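Local coordinates for hypothetical protein, similar to alpha-acetolactate decarboxylase (Staphylococcus aureus subsp. aureus, PDB 1XV2), which probably catalyses the zinc-dependent decarboxylation of alpha-acetolactate to acetoin, at residues 7-17 and 73-81; 148-158 and 186-196. All coordinates share one frame; numbering follows the deposited sequence.

Contact 1 of 2, residues 7-17 and 73-81; sequences VLYQHGTLGTL and KVPYASITN
Tyr76 packs its ring against the turn that leads from strand 7-11 into helix 14-18. One ring face receives Thr13 C and Leu14 N, both displaced toward the rim. The amide carbon of Gln10 lies at the ring edge, with amide and ring planes 73° apart. With chi1 at 178°, the Tyr76 ring swings away from its own N and across to this turn. Leu17 reaches the foot of the tyrosine, and its CD1 presses tightly on Pro75 CG at 3.5 Å.

Gln10 OE1 accepts a hydrogen bond from Ser78 OG at 3.0 Å, the donor tilted 17° from the amide plane. Tyr76 OH lies 2.8 Å from Gln10 OE1, at most a weak bond whose proton may go to another acceptor. Gln10 NE2 turns to Val170 O and Gln210 OE1, so both ends of the amide are held.

Behind these side chains is an antiparallel strand pair. Tyr9 and Ile79 form a hydrogen-bonded pair, with Tyr9 N to Ile79 O at 2.9 Å and Ile79 N to Tyr9 O at 2.8 Å. His11 and Ala77 form the next one, led by His11 N to Ala77 O at 2.8 Å. At the far end Thr80 OG1 donates to Val7 O at 3.1 Å from above the carbonyl plane.

Thr13 is the N-cap of the helix, through a weak bond from Thr16 N to its OG1. In the mixed sheet, strand 7-11 lies between 77-80 and the parallel strand 207-211, and strand 37-42 flanks 77-80 on its other side. Helix 28-32 packs over Tyr9, Ala77 and Ile79.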
loop_
_atom_site.group_PDB
_atom_site.type_symbol
_atom_site.label_atom_id
_atom_site.label_comp_id
_atom_site.label_asym_id
_atom_site.label_seq_id
_atom_site.Cartn_x
_atom_site.Cartn_y
_atom_site.Cartn_z
ATOM N N VAL A 7 -1.916 5.170 -12.923
ATOM C CA VAL A 7 -1.411 4.177 -11.983
ATOM C C VAL A 7 0.039 4.396 -11.595
ATOM O O VAL A 7 0.895 4.626 -12.447
ATOM C CB VAL A 7 -1.529 2.747 -12.563
ATOM C CG1 VAL A 7 -0.976 1.730 -11.575
ATOM C CG2 VAL A 7 -2.976 2.435 -12.886
ATOM N N LEU A 8 0.308 4.328 -10.297
ATOM C CA LEU A 8 1.664 4.473 -9.790
ATOM C C LEU A 8 2.141 3.063 -9.471
ATOM O O LEU A 8 1.509 2.355 -8.693
ATOM C CB LEU A 8 1.684 5.325 -8.519
ATOM C CG LEU A 8 3.011 5.342 -7.755
ATOM C CD1 LEU A 8 4.142 5.709 -8.694
ATOM C CD2 LEU A 8 2.928 6.334 -6.608
ATOM N N TYR A 9 3.249 2.660 -10.077
ATOM C CA TYR A 9 3.795 1.327 -9.856
ATOM C C TYR A 9 4.979 1.354 -8.902
ATOM O O TYR A 9 5.898 2.157 -9.056
ATOM C CB TYR A 9 4.250 0.716 -11.182
ATOM C CG TYR A 9 4.802 -0.689 -11.055
ATOM C CD1 TYR A 9 3.950 -1.796 -11.042
ATOM C CD2 TYR A 9 6.178 -0.913 -10.970
ATOM C CE1 TYR A 9 4.456 -3.095 -10.952
ATOM C CE2 TYR A 9 6.695 -2.205 -10.879
ATOM C CZ TYR A 9 5.828 -3.290 -10.875
ATOM O OH TYR A 9 6.334 -4.569 -10.811
ATOM N N GLN A 10 4.962 0.468 -7.915
ATOM C CA GLN A 10 6.061 0.405 -6.972
ATOM C C GLN A 10 6.529 -1.030 -6.772
ATOM O O GLN A 10 5.725 -1.942 -6.566
ATOM C CB GLN A 10 5.659 1.029 -5.628
ATOM C CG GLN A 10 6.803 1.118 -4.624
ATOM C CD GLN A 10 6.515 2.059 -3.459
ATOM O OE1 GLN A 10 6.688 3.274 -3.566
ATOM N NE2 GLN A 10 6.071 1.497 -2.341
ATOM N N HIS A 11 7.837 -1.228 -6.867
ATOM C CA HIS A 11 8.424 -2.543 -6.666
ATOM C C HIS A 11 9.140 -2.482 -5.328
ATOM O O HIS A 11 10.082 -1.706 -5.156
ATOM C CB HIS A 11 9.428 -2.881 -7.770
ATOM C CG HIS A 11 10.167 -4.160 -7.529
ATOM N ND1 HIS A 11 9.591 -5.400 -7.711
ATOM C CD2 HIS A 11 11.414 -4.391 -7.052
ATOM C CE1 HIS A 11 10.450 -6.338 -7.354
ATOM N NE2 HIS A 11 11.563 -5.752 -6.949
ATOM N N GLY A 12 8.691 -3.298 -4.380
ATOM C CA GLY A 12 9.299 -3.281 -3.064
ATOM C C GLY A 12 8.796 -2.052 -2.339
ATOM O O GLY A 12 7.972 -1.308 -2.881
ATOM N N THR A 13 9.281 -1.825 -1.122
ATOM C CA THR A 13 8.845 -0.671 -0.340
ATOM C C THR A 13 10.016 0.040 0.331
ATOM O O THR A 13 11.105 -0.516 0.457
ATOM C CB THR A 13 7.838 -1.094 0.749
ATOM O OG1 THR A 13 8.473 -2.001 1.655
ATOM C CG2 THR A 13 6.637 -1.787 0.128
ATOM N N LEU A 14 9.787 1.274 0.763
ATOM C CA LEU A 14 10.834 2.046 1.418
ATOM C C LEU A 14 11.156 1.487 2.800
ATOM O O LEU A 14 12.317 1.410 3.190
ATOM C CB LEU A 14 10.413 3.510 1.541
ATOM C CG LEU A 14 11.412 4.433 2.241
ATOM C CD1 LEU A 14 12.747 4.387 1.518
ATOM C CD2 LEU A 14 10.860 5.846 2.274
ATOM N N GLY A 15 10.122 1.090 3.532
ATOM C CA GLY A 15 10.323 0.548 4.863
ATOM C C GLY A 15 11.147 -0.729 4.897
ATOM O O GLY A 15 11.969 -0.911 5.790
ATOM N N THR A 16 10.922 -1.617 3.934
ATOM C CA THR A 16 11.655 -2.875 3.864
ATOM C C THR A 16 13.086 -2.627 3.386
ATOM O O THR A 16 14.012 -3.341 3.776
ATOM C CB THR A 16 10.953 -3.881 2.914
ATOM O OG1 THR A 16 9.681 -4.249 3.465
ATOM C CG2 THR A 16 11.800 -5.132 2.732
ATOM N N LEU A 17 13.268 -1.622 2.535
ATOM C CA LEU A 17 14.605 -1.289 2.058
ATOM C C LEU A 17 15.372 -0.786 3.282
ATOM O O LEU A 17 16.482 -1.239 3.558
ATOM C CB LEU A 17 14.549 -0.187 0.991
ATOM C CG LEU A 17 15.862 0.102 0.250
ATOM C CD1 LEU A 17 16.112 -0.999 -0.771
ATOM C CD2 LEU A 17 15.791 1.461 -0.446
ATOM N N LYS A 73 19.811 -4.828 -11.484
ATOM C CA LYS A 73 18.699 -5.138 -10.591
ATOM C C LYS A 73 18.447 -4.022 -9.574
ATOM O O LYS A 73 19.360 -3.282 -9.214
ATOM C CB LYS A 73 18.967 -6.462 -9.866
ATOM C CG LYS A 73 18.906 -7.681 -10.779
ATOM C CD LYS A 73 19.121 -8.985 -10.023
ATOM C CE LYS A 73 20.545 -9.104 -9.492
ATOM N NZ LYS A 73 20.800 -10.428 -8.841
ATOM N N VAL A 74 17.201 -3.908 -9.123
ATOM C CA VAL A 74 16.816 -2.889 -8.147
ATOM C C VAL A 74 16.045 -3.517 -6.986
ATOM O O VAL A 74 15.258 -4.439 -7.178
ATOM C CB VAL A 74 15.929 -1.799 -8.798
ATOM C CG1 VAL A 74 16.664 -1.164 -9.965
ATOM C CG2 VAL A 74 14.616 -2.399 -9.266
ATOM N N PRO A 75 16.276 -3.029 -5.758
ATOM C CA PRO A 75 15.599 -3.543 -4.564
ATOM C C PRO A 75 14.340 -2.744 -4.231
ATOM O O PRO A 75 13.465 -3.222 -3.505
ATOM C CB PRO A 75 16.665 -3.398 -3.493
ATOM C CG PRO A 75 17.282 -2.089 -3.862
ATOM C CD PRO A 75 17.420 -2.179 -5.376
ATOM N N TYR A 76 14.265 -1.526 -4.766
ATOM C CA TYR A 76 13.133 -0.629 -4.543
ATOM C C TYR A 76 13.024 0.401 -5.662
ATOM O O TYR A 76 13.987 1.097 -5.971
ATOM C CB TYR A 76 13.281 0.095 -3.201
ATOM C CG TYR A 76 12.164 1.081 -2.917
ATOM C CD1 TYR A 76 10.830 0.721 -3.096
ATOM C CD2 TYR A 76 12.442 2.367 -2.457
ATOM C CE1 TYR A 76 9.798 1.615 -2.827
ATOM C CE2 TYR A 76 11.416 3.272 -2.181
ATOM C CZ TYR A 76 10.098 2.888 -2.370
ATOM O OH TYR A 76 9.074 3.773 -2.106
ATOM N N ALA A 77 11.844 0.504 -6.259
ATOM C CA ALA A 77 11.627 1.440 -7.355
ATOM C C ALA A 77 10.178 1.904 -7.457
ATOM O O ALA A 77 9.257 1.163 -7.128
ATOM C CB ALA A 77 12.044 0.793 -8.671
ATOM N N SER A 78 9.995 3.139 -7.917
ATOM C CA SER A 78 8.672 3.720 -8.114
ATOM C C SER A 78 8.677 4.292 -9.524
ATOM O O SER A 78 9.595 5.031 -9.888
ATOM C CB SER A 78 8.418 4.841 -7.104
ATOM O OG SER A 78 8.483 4.351 -5.776
ATOM N N ILE A 79 7.667 3.957 -10.322
ATOM C CA ILE A 79 7.622 4.445 -11.696
ATOM C C ILE A 79 6.198 4.638 -12.214
ATOM O O ILE A 79 5.246 4.080 -11.677
ATOM C CB ILE A 79 8.373 3.474 -12.635
ATOM C CG1 ILE A 79 8.819 4.204 -13.900
ATOM C CG2 ILE A 79 7.467 2.300 -13.001
ATOM C CD1 ILE A 79 9.759 3.388 -14.779
ATOM N N THR A 80 6.059 5.437 -13.267
ATOM C CA THR A 80 4.747 5.691 -13.838
ATOM C C THR A 80 4.825 6.155 -15.285
ATOM O O THR A 80 5.866 6.632 -15.741
ATOM C CB THR A 80 4.001 6.781 -13.042
ATOM O OG1 THR A 80 2.658 6.899 -13.527
ATOM C CG2 THR A 80 4.703 8.128 -13.201
ATOM N N ASN A 81 3.723 5.977 -16.006
ATOM C CA ASN A 81 3.616 6.440 -17.384
ATOM C C ASN A 81 3.098 7.850 -17.161
ATOM O O ASN A 81 1.890 8.070 -17.072
ATOM C CB ASN A 81 2.582 5.626 -18.164
ATOM C CG ASN A 81 3.039 4.212 -18.432
ATOM O OD1 ASN A 81 4.114 3.991 -18.993
ATOM N ND2 ASN A 81 2.221 3.239 -18.036
HETATM O O HOH W 1 1.329 4.277 -14.880
#

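Contact 2 of 2, residues 148-158 and 186-196; sequences EEKRQDIRGAI and YGGHVLDFEVD. With ZN (zinc ion), chain E.
The curled antiparallel sheet that carries the zinc site brings these two segments together. They form no strand pair with each other; side chains carry most of the contact, and Tyr186 is its centre. Arg151 lies over one face of the Tyr186 ring. Arg151 CG sits above the centre of that ring, 3.5 Å from the centroid, in a CH-pi contact. Farther along, the guanidinium lies flat over the CD1 side of the ring and reaches back to Tyr186 CB, with planes 29° apart. The arginine chain is bent at chi2 (-63°), which folds the guanidinium back along the tyrosine. A salt bridge from Arg151 NH2 to Glu149 OE2, 3.0 Å long, ties down its charged end. Ile154 CD1 touches Tyr186 CD2 at 3.6 Å, while Glu149 CB lies at the ring edge.

After the tyrosine, strand 187-195 begins and carries His189, whose ND1 binds the zinc ion at 2.3 Å. His176, His178 and three waters complete the metal site. A classic beta bulge follows, where Leu191 and Asp192 both face His125. Leu191 CD1 packs on the carboxylate of Glu148, whose OE1 is hydrogen-bonded to His125 NE2. Deeper in, Ile158 CD1 stands over the face of Phe193, 3.9 Å from its centroid. At the outer end, water 2 donates to both Asp153 OD1 and Asp196 OD2. Tyr186 OH donates to Glu149 O at 2.8 Å, from well above the carbonyl plane.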
loop_
_atom_site.group_PDB
_atom_site.type_symbol
_atom_site.label_atom_id
_atom_site.label_comp_id
_atom_site.label_asym_id
_atom_site.label_seq_id
_atom_site.Cartn_x
_atom_site.Cartn_y
_atom_site.Cartn_z
ATOM N N GLU A 148 27.472 14.175 -0.629
ATOM C CA GLU A 148 26.491 15.157 -1.066
ATOM C C GLU A 148 27.186 16.152 -1.982
ATOM O O GLU A 148 28.330 16.535 -1.740
ATOM C CB GLU A 148 25.884 15.875 0.146
ATOM C CG GLU A 148 24.909 15.013 0.962
ATOM C CD GLU A 148 24.497 15.659 2.285
ATOM O OE1 GLU A 148 24.325 16.897 2.324
ATOM O OE2 GLU A 148 24.331 14.923 3.285
ATOM N N GLU A 149 26.502 16.552 -3.045
ATOM C CA GLU A 149 27.067 17.493 -3.999
ATOM C C GLU A 149 26.042 18.578 -4.302
ATOM O O GLU A 149 24.853 18.297 -4.488
ATOM C CB GLU A 149 27.463 16.771 -5.292
ATOM C CG GLU A 149 28.784 17.249 -5.897
ATOM C CD GLU A 149 29.046 16.670 -7.283
ATOM O OE1 GLU A 149 28.924 15.436 -7.454
ATOM O OE2 GLU A 149 29.381 17.450 -8.205
ATOM N N LYS A 150 26.513 19.818 -4.347
ATOM C CA LYS A 150 25.653 20.960 -4.623
ATOM C C LYS A 150 26.083 21.656 -5.904
ATOM O O LYS A 150 27.259 21.641 -6.264
ATOM C CB LYS A 150 25.722 21.960 -3.467
ATOM C CG LYS A 150 25.472 21.356 -2.095
ATOM C CD LYS A 150 25.584 22.414 -1.007
ATOM C CE LYS A 150 25.511 21.796 0.382
ATOM N NZ LYS A 150 25.760 22.816 1.443
ATOM N N ARG A 151 25.120 22.264 -6.588
ATOM C CA ARG A 151 25.396 22.995 -7.817
ATOM C C ARG A 151 24.588 24.286 -7.790
ATOM O O ARG A 151 23.673 24.434 -6.980
ATOM C CB ARG A 151 25.010 22.162 -9.045
ATOM C CG ARG A 151 25.857 20.915 -9.254
ATOM C CD ARG A 151 27.317 21.261 -9.509
ATOM N NE ARG A 151 28.110 20.062 -9.774
ATOM C CZ ARG A 151 28.075 19.367 -10.909
ATOM N NH1 ARG A 151 27.287 19.749 -11.910
ATOM N NH2 ARG A 151 28.817 18.273 -11.035
ATOM N N GLN A 152 24.929 25.217 -8.675
ATOM C CA GLN A 152 24.233 26.500 -8.748
ATOM C C GLN A 152 23.923 26.850 -10.199
ATOM O O GLN A 152 24.737 26.606 -11.092
ATOM C CB GLN A 152 25.104 27.606 -8.140
ATOM C CG GLN A 152 25.571 27.333 -6.722
ATOM C CD GLN A 152 26.594 28.350 -6.239
ATOM O OE1 GLN A 152 27.079 28.273 -5.108
ATOM N NE2 GLN A 152 26.927 29.308 -7.098
ATOM N N ASP A 153 22.748 27.423 -10.430
ATOM C CA ASP A 153 22.343 27.823 -11.774
ATOM C C ASP A 153 22.546 26.675 -12.752
ATOM O O ASP A 153 23.265 26.801 -13.744
ATOM C CB ASP A 153 23.160 29.040 -12.212
ATOM C CG ASP A 153 23.082 30.177 -11.208
ATOM O OD1 ASP A 153 21.962 30.676 -10.958
ATOM O OD2 ASP A 153 24.141 30.564 -10.665
ATOM N N ILE A 154 21.904 25.554 -12.454
ATOM C CA ILE A 154 22.014 24.362 -13.276
ATOM C C ILE A 154 20.665 24.066 -13.922
ATOM O O ILE A 154 19.610 24.302 -13.327
ATOM C CB ILE A 154 22.457 23.158 -12.409
ATOM C CG1 ILE A 154 22.768 21.948 -13.287
ATOM C CG2 ILE A 154 21.368 22.818 -11.403
ATOM C CD1 ILE A 154 23.392 20.795 -12.519
ATOM N N ARG A 155 20.703 23.554 -15.145
ATOM C CA ARG A 155 19.484 23.221 -15.860
ATOM C C ARG A 155 19.296 21.703 -15.855
ATOM O O ARG A 155 20.215 20.946 -16.182
ATOM C CB ARG A 155 19.561 23.756 -17.293
ATOM C CG ARG A 155 18.270 23.646 -18.078
ATOM C CD ARG A 155 18.411 24.329 -19.428
ATOM N NE ARG A 155 17.319 23.986 -20.335
ATOM C CZ ARG A 155 17.286 24.315 -21.624
ATOM N NH1 ARG A 155 18.287 25.002 -22.161
ATOM N NH2 ARG A 155 16.256 23.950 -22.378
ATOM N N GLY A 156 18.105 21.265 -15.463
ATOM C CA GLY A 156 17.822 19.845 -15.411
ATOM C C GLY A 156 16.377 19.573 -15.052
ATOM O O GLY A 156 15.517 20.445 -15.186
ATOM N N ALA A 157 16.107 18.361 -14.583
ATOM C CA ALA A 157 14.752 17.989 -14.222
ATOM C C ALA A 157 14.691 17.208 -12.924
ATOM O O ALA A 157 15.545 16.363 -12.646
ATOM C CB ALA A 157 14.122 17.168 -15.345
ATOM N N ILE A 158 13.674 17.513 -12.127
ATOM C CA ILE A 158 13.437 16.822 -10.873
ATOM C C ILE A 158 12.211 15.961 -11.123
ATOM O O ILE A 158 11.233 16.429 -11.701
ATOM C CB ILE A 158 13.074 17.785 -9.719
ATOM C CG1 ILE A 158 14.288 18.619 -9.303
ATOM C CG2 ILE A 158 12.524 16.989 -8.543
ATOM C CD1 ILE A 158 13.989 19.598 -8.178
ATOM N N TYR A 186 25.371 14.973 -13.731
ATOM C CA TYR A 186 25.202 15.240 -12.307
ATOM C C TYR A 186 23.772 14.925 -11.891
ATOM O O TYR A 186 22.833 15.208 -12.630
ATOM C CB TYR A 186 25.502 16.717 -12.023
ATOM C CG TYR A 186 24.996 17.216 -10.685
ATOM C CD1 TYR A 186 25.751 17.051 -9.524
ATOM C CD2 TYR A 186 23.752 17.837 -10.579
ATOM C CE1 TYR A 186 25.280 17.496 -8.285
ATOM C CE2 TYR A 186 23.269 18.284 -9.345
ATOM C CZ TYR A 186 24.040 18.111 -8.207
ATOM O OH TYR A 186 23.579 18.565 -6.993
ATOM N N GLY A 187 23.607 14.352 -10.706
ATOM C CA GLY A 187 22.270 14.038 -10.238
ATOM C C GLY A 187 22.259 13.276 -8.931
ATOM O O GLY A 187 23.312 12.991 -8.362
ATOM N N GLY A 188 21.061 12.947 -8.455
ATOM C CA GLY A 188 20.936 12.210 -7.213
ATOM C C GLY A 188 19.599 12.412 -6.523
ATOM O O GLY A 188 18.630 12.868 -7.131
ATOM N N HIS A 189 19.555 12.048 -5.246
ATOM C CA HIS A 189 18.362 12.184 -4.416
ATOM C C HIS A 189 18.374 13.622 -3.889
ATOM O O HIS A 189 19.305 14.016 -3.189
ATOM C CB HIS A 189 18.443 11.190 -3.253
ATOM C CG HIS A 189 17.326 11.311 -2.263
ATOM N ND1 HIS A 189 16.138 10.624 -2.392
ATOM C CD2 HIS A 189 17.229 12.015 -1.111
ATOM C CE1 HIS A 189 15.361 10.893 -1.358
ATOM N NE2 HIS A 189 16.000 11.737 -0.566
ATOM N N VAL A 190 17.349 14.399 -4.232
ATOM C CA VAL A 190 17.274 15.800 -3.818
ATOM C C VAL A 190 17.034 16.005 -2.322
ATOM O O VAL A 190 16.083 15.467 -1.754
ATOM C CB VAL A 190 16.164 16.548 -4.595
ATOM C CG1 VAL A 190 16.058 17.996 -4.106
ATOM C CG2 VAL A 190 16.471 16.518 -6.085
ATOM N N LEU A 191 17.910 16.791 -1.700
ATOM C CA LEU A 191 17.812 17.108 -0.276
ATOM C C LEU A 191 17.307 18.536 -0.127
ATOM O O LEU A 191 16.644 18.874 0.850
ATOM C CB LEU A 191 19.180 16.994 0.403
ATOM C CG LEU A 191 19.827 15.612 0.481
ATOM C CD1 LEU A 191 21.179 15.725 1.181
ATOM C CD2 LEU A 191 18.908 14.661 1.236
ATOM N N ASP A 192 17.630 19.371 -1.107
ATOM C CA ASP A 192 17.213 20.765 -1.084
ATOM C C ASP A 192 17.448 21.383 -2.459
ATOM O O ASP A 192 18.269 20.887 -3.238
ATOM C CB ASP A 192 18.007 21.517 -0.006
ATOM C CG ASP A 192 17.562 22.960 0.166
ATOM O OD1 ASP A 192 16.373 23.267 -0.066
ATOM O OD2 ASP A 192 18.409 23.790 0.558
ATOM N N PHE A 193 16.715 22.452 -2.759
ATOM C CA PHE A 193 16.863 23.134 -4.037
ATOM C C PHE A 193 16.143 24.477 -4.057
ATOM O O PHE A 193 15.289 24.763 -3.214
ATOM C CB PHE A 193 16.338 22.251 -5.178
ATOM C CG PHE A 193 14.845 22.088 -5.184
ATOM C CD1 PHE A 193 14.046 22.894 -5.991
ATOM C CD2 PHE A 193 14.233 21.141 -4.371
ATOM C CE1 PHE A 193 12.659 22.756 -5.986
ATOM C CE2 PHE A 193 12.846 20.997 -4.358
ATOM C CZ PHE A 193 12.058 21.807 -5.167
ATOM N N GLU A 194 16.512 25.301 -5.030
ATOM C CA GLU A 194 15.899 26.607 -5.211
ATOM C C GLU A 194 15.690 26.795 -6.708
ATOM O O GLU A 194 16.646 26.758 -7.485
ATOM C CB GLU A 194 16.808 27.707 -4.658
ATOM C CG GLU A 194 16.314 29.117 -4.946
ATOM C CD GLU A 194 17.109 30.179 -4.203
ATOM O OE1 GLU A 194 18.353 30.193 -4.336
ATOM O OE2 GLU A 194 16.490 31.000 -3.489
ATOM N N VAL A 195 14.439 26.980 -7.117
ATOM C CA VAL A 195 14.135 27.159 -8.529
ATOM C C VAL A 195 14.392 28.581 -9.016
ATOM O O VAL A 195 14.166 29.548 -8.289
ATOM C CB VAL A 195 12.664 26.810 -8.835
ATOM C CG1 VAL A 195 12.398 25.347 -8.511
ATOM C CG2 VAL A 195 11.734 27.720 -8.034
ATOM N N ASP A 196 14.895 28.699 -10.240
ATOM C CA ASP A 196 15.131 30.005 -10.836
ATOM C C ASP A 196 13.920 30.220 -11.728
ATOM O O ASP A 196 13.101 31.105 -11.493
ATOM C CB ASP A 196 16.399 30.009 -11.694
ATOM C CG ASP A 196 16.702 31.384 -12.275
ATOM O OD1 ASP A 196 15.759 32.065 -12.730
ATOM O OD2 ASP A 196 17.882 31.784 -12.284
HETATM ZN ZN ZN E . 15.751 8.498 -3.204
HETATM O O HOH W 2 19.902 30.164 -12.224
HETATM O O HOH W 3 17.865 7.452 -2.626
HETATM O O HOH W 4 15.788 7.032 -1.171
HETATM O O HOH W 5 15.969 6.033 -3.326
#

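How the contacts relate
Contact 1 is almost wholly buried, whereas contact 2 runs from buried Phe193 and Ile158 to exposed acids. The two share no strand and lie on opposite sides of the chain's centre. Their centres are 23 Å apart and they do not touch. Contact 1 joins neighbouring strands of the mixed sheet, so backbone bonds dominate. Contact 2 spans a curled antiparallel sheet and relies on stacking, CH-pi contacts and one hydroxyl bond to a carbonyl, with a salt bridge inside 148-158 steadying the arginine. Each has a tyrosine at its heart: Tyr76 packs against backbone, Tyr186 under an arginine. Both approach the zinc: residues 186-196 supply a ligand, and the Tyr76 side chain is about 7 Å from the metal.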